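Long-range contacts in Galactose/lactose metabolism regulatory protein GAL80 (Saccharomyces cerevisiae, PDB 3BTV), which represses the yeast galactose and lactose metabolic genes by binding the activator GAL4 and blocking transcriptional activation in the absence of inducing sugar: residues F84-T89 / S113-N118; I90-I95 / L119-V124. The protein carries 1 engineered substitution. All coordinates share one frame; numbering follows the deposited sequence.

Contact 1 of 2, residues F84-T89 / S113-N118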
loop_
_atom_site.group_PDB
_atom_site.type_symbol
_atom_site.label_atom_id
_atom_site.label_comp_id
_atom_site.label_asym_id
_atom_site.label_seq_id
_atom_site.Cartn_x
_atom_site.Cartn_y
_atom_site.Cartn_z
ATOM N N PHE B 84 3.014 -48.346 -5.603
ATOM C CA PHE B 84 2.453 -47.232 -6.367
ATOM C C PHE B 84 3.504 -46.575 -7.265
ATOM O O PHE B 84 3.323 -46.480 -8.481
ATOM C CB PHE B 84 1.830 -46.195 -5.420
ATOM C CG PHE B 84 1.220 -45.001 -6.119
ATOM C CD1 PHE B 84 -0.069 -45.063 -6.637
ATOM C CD2 PHE B 84 1.928 -43.813 -6.240
ATOM C CE1 PHE B 84 -0.636 -43.972 -7.272
ATOM C CE2 PHE B 84 1.364 -42.700 -6.876
ATOM C CZ PHE B 84 0.080 -42.778 -7.392
ATOM N N ALA B 85 4.606 -46.135 -6.662
ATOM C CA ALA B 85 5.630 -45.373 -7.374
ATOM C C ALA B 85 6.405 -46.211 -8.389
ATOM O O ALA B 85 6.902 -45.683 -9.388
ATOM C CB ALA B 85 6.590 -44.723 -6.386
ATOM N N SER B 86 6.512 -47.510 -8.123
ATOM C CA SER B 86 7.261 -48.413 -8.983
ATOM C C SER B 86 6.467 -48.796 -10.224
ATOM O O SER B 86 7.037 -49.005 -11.295
ATOM C CB SER B 86 7.662 -49.671 -8.212
ATOM O OG SER B 86 8.480 -49.341 -7.102
ATOM N N SER B 87 5.148 -48.885 -10.073
ATOM C CA SER B 87 4.275 -49.293 -11.169
ATOM C C SER B 87 4.660 -48.621 -12.480
ATOM O O SER B 87 5.119 -47.483 -12.492
ATOM C CB SER B 87 2.812 -48.990 -10.837
ATOM O OG SER B 87 1.956 -49.351 -11.914
ATOM N N SER B 88 4.471 -49.335 -13.583
ATOM C CA SER B 88 4.765 -48.793 -14.901
ATOM C C SER B 88 3.478 -48.452 -15.639
ATOM O O SER B 88 3.508 -48.057 -16.804
ATOM C CB SER B 88 5.597 -49.783 -15.712
ATOM O OG SER B 88 5.065 -51.093 -15.609
ATOM N N THR B 89 2.349 -48.604 -14.955
ATOM C CA THR B 89 1.057 -48.248 -15.526
ATOM C C THR B 89 0.805 -46.752 -15.392
ATOM O O THR B 89 -0.260 -46.262 -15.763
ATOM C CB THR B 89 -0.092 -49.009 -14.842
ATOM O OG1 THR B 89 -0.116 -48.689 -13.446
ATOM C CG2 THR B 89 0.089 -50.512 -15.010
ATOM N N SER B 113 10.198 -44.243 -7.882
ATOM C CA SER B 113 9.819 -43.852 -9.235
ATOM C C SER B 113 10.764 -44.415 -10.289
ATOM O O SER B 113 10.398 -44.552 -11.459
ATOM C CB SER B 113 9.809 -42.327 -9.344
ATOM O OG SER B 113 10.030 -41.913 -10.681
ATOM N N LYS B 114 11.985 -44.726 -9.872
ATOM C CA LYS B 114 13.016 -45.147 -10.810
ATOM C C LYS B 114 12.675 -46.473 -11.483
ATOM O O LYS B 114 13.215 -46.789 -12.540
ATOM C CB LYS B 114 14.386 -45.177 -10.127
ATOM C CG LYS B 114 14.781 -43.811 -9.568
ATOM C CD LYS B 114 16.229 -43.751 -9.102
ATOM C CE LYS B 114 16.622 -42.314 -8.759
ATOM N NZ LYS B 114 18.018 -42.209 -8.246
ATOM N N ASN B 115 11.754 -47.223 -10.881
ATOM C CA ASN B 115 11.306 -48.505 -11.431
ATOM C C ASN B 115 10.200 -48.337 -12.472
ATOM O O ASN B 115 9.673 -49.320 -13.001
ATOM C CB ASN B 115 10.819 -49.431 -10.311
ATOM C CG ASN B 115 11.851 -49.622 -9.218
ATOM O OD1 ASN B 115 11.527 -50.056 -8.113
ATOM N ND2 ASN B 115 13.103 -49.296 -9.522
ATOM N N ASN B 116 9.842 -47.088 -12.751
ATOM C CA ASN B 116 8.838 -46.785 -13.764
ATOM C C ASN B 116 9.439 -46.040 -14.948
ATOM O O ASN B 116 9.609 -44.824 -14.902
ATOM C CB ASN B 116 7.698 -45.960 -13.166
ATOM C CG ASN B 116 6.585 -45.692 -14.165
ATOM O OD1 ASN B 116 6.635 -46.144 -15.310
ATOM N ND2 ASN B 116 5.569 -44.956 -13.729
ATOM N N PRO B 117 9.756 -46.777 -16.022
ATOM C CA PRO B 117 10.347 -46.234 -17.251
ATOM C C PRO B 117 9.391 -45.307 -17.994
ATOM O O PRO B 117 9.818 -44.538 -18.859
ATOM C CB PRO B 117 10.613 -47.490 -18.092
ATOM C CG PRO B 117 10.635 -48.616 -17.111
ATOM C CD PRO B 117 9.640 -48.244 -16.068
ATOM N N ASN B 118 8.108 -45.376 -17.655
ATOM C CA ASN B 118 7.095 -44.599 -18.358
ATOM C C ASN B 118 6.796 -43.241 -17.717
ATOM O O ASN B 118 6.189 -42.375 -18.348
ATOM C CB ASN B 118 5.811 -45.418 -18.491
ATOM C CG ASN B 118 6.054 -46.778 -19.115
ATOM O OD1 ASN B 118 5.546 -47.794 -18.640
ATOM N ND2 ASN B 118 6.846 -46.805 -20.180
#
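Asn116 reaches across to Ser87 and Ser88, its CG anti to the backbone N (chi1 -176°), which lays the amide along the chain just past the end of helix 81-86. The two ends of that amide do different work. OD1 lies 3.3 Å from Ser88 CA and also accepts the backbone N of Asn118 at 2.9 Å, closing an Asx turn; the donor sits well above the carbonyl plane of the amide. ND2 gives its hydrogen bond to the backbone O of Ile90, so the side chain is held from both ends. Just before this, at the last helical residue, Ser86 meets Asn115, with CB to CB at 3.8 Å and Ser86 OG 3.3 Å from Asn115 OD1, while Ser86 OG bonds Glu82 O within its own helix. Ala85 O receives a nearly straight CA-H...O contact from Ser113 CA at 3.4 Å. At the far end Ser88 O and Asn118 OD1, two acceptors, approach to 2.8 Å; Arg22 NH2, weakly bonded to both, probably eases that closeness. No hydrogen bond joins the two segments directly. The pairing sets the C-terminal end of helix 81-86 against the loop after helix 102-112, just before neighbouring parallel strands of a Rossmann fold.

Contact 2 of 2, residues I90-I95 / L119-V124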
loop_
_atom_site.group_PDB
_atom_site.type_symbol
_atom_site.label_atom_id
_atom_site.label_comp_id
_atom_site.label_asym_id
_atom_site.label_seq_id
_atom_site.Cartn_x
_atom_site.Cartn_y
_atom_site.Cartn_z
ATOM N N ILE B 90 1.797 -46.034 -14.869
ATOM C CA ILE B 90 1.647 -44.616 -14.547
ATOM C C ILE B 90 2.543 -43.707 -15.384
ATOM O O ILE B 90 3.753 -43.917 -15.475
ATOM C CB ILE B 90 1.965 -44.339 -13.066
ATOM C CG1 ILE B 90 1.126 -45.233 -12.152
ATOM C CG2 ILE B 90 1.729 -42.869 -12.743
ATOM C CD1 ILE B 90 1.542 -45.168 -10.693
ATOM N N ASP B 91 1.944 -42.677 -15.975
ATOM C CA ASP B 91 2.686 -41.710 -16.783
ATOM C C ASP B 91 2.843 -40.373 -16.063
ATOM O O ASP B 91 3.886 -39.721 -16.149
ATOM C CB ASP B 91 1.979 -41.483 -18.115
ATOM C CG ASP B 91 1.718 -42.772 -18.858
ATOM O OD1 ASP B 91 2.544 -43.703 -18.746
ATOM O OD2 ASP B 91 0.686 -42.847 -19.559
ATOM N N MET B 92 1.792 -39.961 -15.366
ATOM C CA MET B 92 1.828 -38.725 -14.602
ATOM C C MET B 92 1.401 -38.952 -13.160
ATOM O O MET B 92 0.319 -39.481 -12.901
ATOM C CB MET B 92 0.932 -37.665 -15.239
ATOM C CG MET B 92 0.760 -36.425 -14.360
ATOM S SD MET B 92 -0.245 -35.107 -15.093
ATOM C CE MET B 92 0.861 -34.527 -16.368
ATOM N N ILE B 93 2.250 -38.548 -12.222
ATOM C CA ILE B 93 1.904 -38.645 -10.809
ATOM C C ILE B 93 1.425 -37.292 -10.300
ATOM O O ILE B 93 2.058 -36.266 -10.549
ATOM C CB ILE B 93 3.086 -39.156 -9.960
ATOM C CG1 ILE B 93 3.343 -40.638 -10.255
ATOM C CG2 ILE B 93 2.810 -38.957 -8.483
ATOM C CD1 ILE B 93 4.612 -41.185 -9.629
ATOM N N VAL B 94 0.287 -37.298 -9.613
ATOM C CA VAL B 94 -0.254 -36.086 -9.015
ATOM C C VAL B 94 -0.253 -36.223 -7.500
ATOM O O VAL B 94 -0.776 -37.192 -6.961
ATOM C CB VAL B 94 -1.695 -35.819 -9.480
ATOM C CG1 VAL B 94 -2.178 -34.481 -8.942
ATOM C CG2 VAL B 94 -1.770 -35.835 -10.991
ATOM N N ILE B 95 0.356 -35.263 -6.815
ATOM C CA ILE B 95 0.334 -35.243 -5.357
ATOM C C ILE B 95 -0.605 -34.136 -4.882
ATOM O O ILE B 95 -0.316 -32.948 -5.051
ATOM C CB ILE B 95 1.730 -35.017 -4.762
ATOM C CG1 ILE B 95 2.532 -36.315 -4.765
ATOM C CG2 ILE B 95 1.626 -34.527 -3.335
ATOM C CD1 ILE B 95 3.084 -36.683 -6.105
ATOM N N LEU B 119 7.218 -43.055 -16.469
ATOM C CA LEU B 119 6.947 -41.799 -15.774
ATOM C C LEU B 119 7.497 -40.610 -16.549
ATOM O O LEU B 119 8.689 -40.546 -16.851
ATOM C CB LEU B 119 7.515 -41.805 -14.352
ATOM C CG LEU B 119 7.027 -40.625 -13.500
ATOM C CD1 LEU B 119 5.542 -40.756 -13.188
ATOM C CD2 LEU B 119 7.829 -40.488 -12.220
ATOM N N LYS B 120 6.617 -39.668 -16.865
ATOM C CA LYS B 120 6.999 -38.492 -17.634
ATOM C C LYS B 120 6.704 -37.206 -16.873
ATOM O O LYS B 120 7.331 -36.175 -17.115
ATOM C CB LYS B 120 6.249 -38.469 -18.968
ATOM C CG LYS B 120 6.490 -39.684 -19.845
ATOM C CD LYS B 120 7.923 -39.733 -20.349
ATOM C CE LYS B 120 8.168 -40.967 -21.210
ATOM N NZ LYS B 120 8.113 -42.231 -20.423
ATOM N N TYR B 121 5.747 -37.269 -15.954
ATOM C CA TYR B 121 5.263 -36.062 -15.308
ATOM C C TYR B 121 5.076 -36.180 -13.810
ATOM O O TYR B 121 4.580 -37.192 -13.311
ATOM C CB TYR B 121 3.939 -35.631 -15.935
ATOM C CG TYR B 121 4.016 -35.380 -17.420
ATOM C CD1 TYR B 121 3.498 -36.297 -18.328
ATOM C CD2 TYR B 121 4.610 -34.228 -17.917
ATOM C CE1 TYR B 121 3.566 -36.069 -19.691
ATOM C CE2 TYR B 121 4.685 -33.992 -19.277
ATOM C CZ TYR B 121 4.163 -34.914 -20.159
ATOM O OH TYR B 121 4.240 -34.676 -21.512
ATOM N N LEU B 122 5.460 -35.123 -13.103
ATOM C CA LEU B 122 5.160 -35.002 -11.683
ATOM C C LEU B 122 4.422 -33.697 -11.421
ATOM O O LEU B 122 4.932 -32.609 -11.703
ATOM C CB LEU B 122 6.426 -35.070 -10.834
ATOM C CG LEU B 122 6.172 -34.828 -9.342
ATOM C CD1 LEU B 122 5.274 -35.932 -8.769
ATOM C CD2 LEU B 122 7.489 -34.742 -8.575
ATOM N N PHE B 123 3.219 -33.815 -10.878
ATOM C CA PHE B 123 2.341 -32.672 -10.668
ATOM C C PHE B 123 2.160 -32.478 -9.166
ATOM O O PHE B 123 1.647 -33.368 -8.482
ATOM C CB PHE B 123 0.994 -32.972 -11.328
ATOM C CG PHE B 123 0.055 -31.797 -11.394
ATOM C CD1 PHE B 123 -1.108 -31.878 -12.147
ATOM C CD2 PHE B 123 0.322 -30.627 -10.715
ATOM C CE1 PHE B 123 -1.985 -30.809 -12.221
ATOM C CE2 PHE B 123 -0.550 -29.549 -10.789
ATOM C CZ PHE B 123 -1.704 -29.642 -11.536
ATOM N N VAL B 124 2.589 -31.325 -8.651
ATOM C CA VAL B 124 2.470 -31.029 -7.220
ATOM C C VAL B 124 1.714 -29.736 -7.002
ATOM O O VAL B 124 1.843 -28.799 -7.783
ATOM C CB VAL B 124 3.859 -30.945 -6.526
ATOM C CG1 VAL B 124 3.706 -30.723 -5.023
ATOM C CG2 VAL B 124 4.666 -32.226 -6.785
#
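Met92 folds its methyl over the root of the Tyr121 side chain: CE is 3.3 Å from Tyr121 CB and 3.4 Å from Tyr121 CG, brought there by the bend at chi3 (-71°) after an otherwise extended chain. Further along the same face, Val94 and Phe123 run side by side, with Val94 CG2 at 4.0 Å from Phe123 CB. On the other face Leu122 CD1 touches both Ile93 CG2 and Ile95 CD1, 3.5 Å from the latter, and the Leu119 side chain crosses that of Ile93 at about a right angle, its CD1 against Ile93 CG1. Between the two faces the backbones pair in parallel, as the two strands of a right-handed beta-alpha-beta unit of the Rossmann fold, inside the six-stranded sheet, with helix 102-112 as the crossover. Where the pairing begins, Asp91 O takes two donors in its carbonyl plane, Lys120 N at 2.8 Å and Tyr121 N at 3.1 Å. Ile93 N bonds Tyr121 O, tilted from its carbonyl plane; Ile93 O accepts Phe123 N at 2.7 Å, and Ile95 N bonds Phe123 O. Helix 102-112 covers Ile93 and Ile95, while helix 363-380 packs on Met92, Val94, Tyr121 and Phe123. His379 takes up the Tyr121 hydroxyl, and the Asp91 carboxylate forms a salt bridge to Arg22 of strand 21-26.

Contact 1 leads directly into contact 2 along both segments: 84-89 runs on into 90-95 and 113-118 into 119-124, and the two centres lie about 10 Å apart. One polar tie, Asn116 ND2 to Ile90 O at 2.7 Å, joins them; Phe84 O also packs 3.1 Å from Ile90 CD1, and Asn118 CB 3.7 Å from Asp91 OD1. Arg22, from the neighbouring strand 21-26, pairs with Asp91 in a salt bridge and reaches Ser88 O and Asn118 OD1 by weak bonds. Contact 1 thus sits at the end where the two strands start, the buried contact 2 in the sheet itself. Rossmann folds bind their nucleotide at the opposite, C-terminal ends of the strands, so any nucleotide site here is probably remote from contact 1.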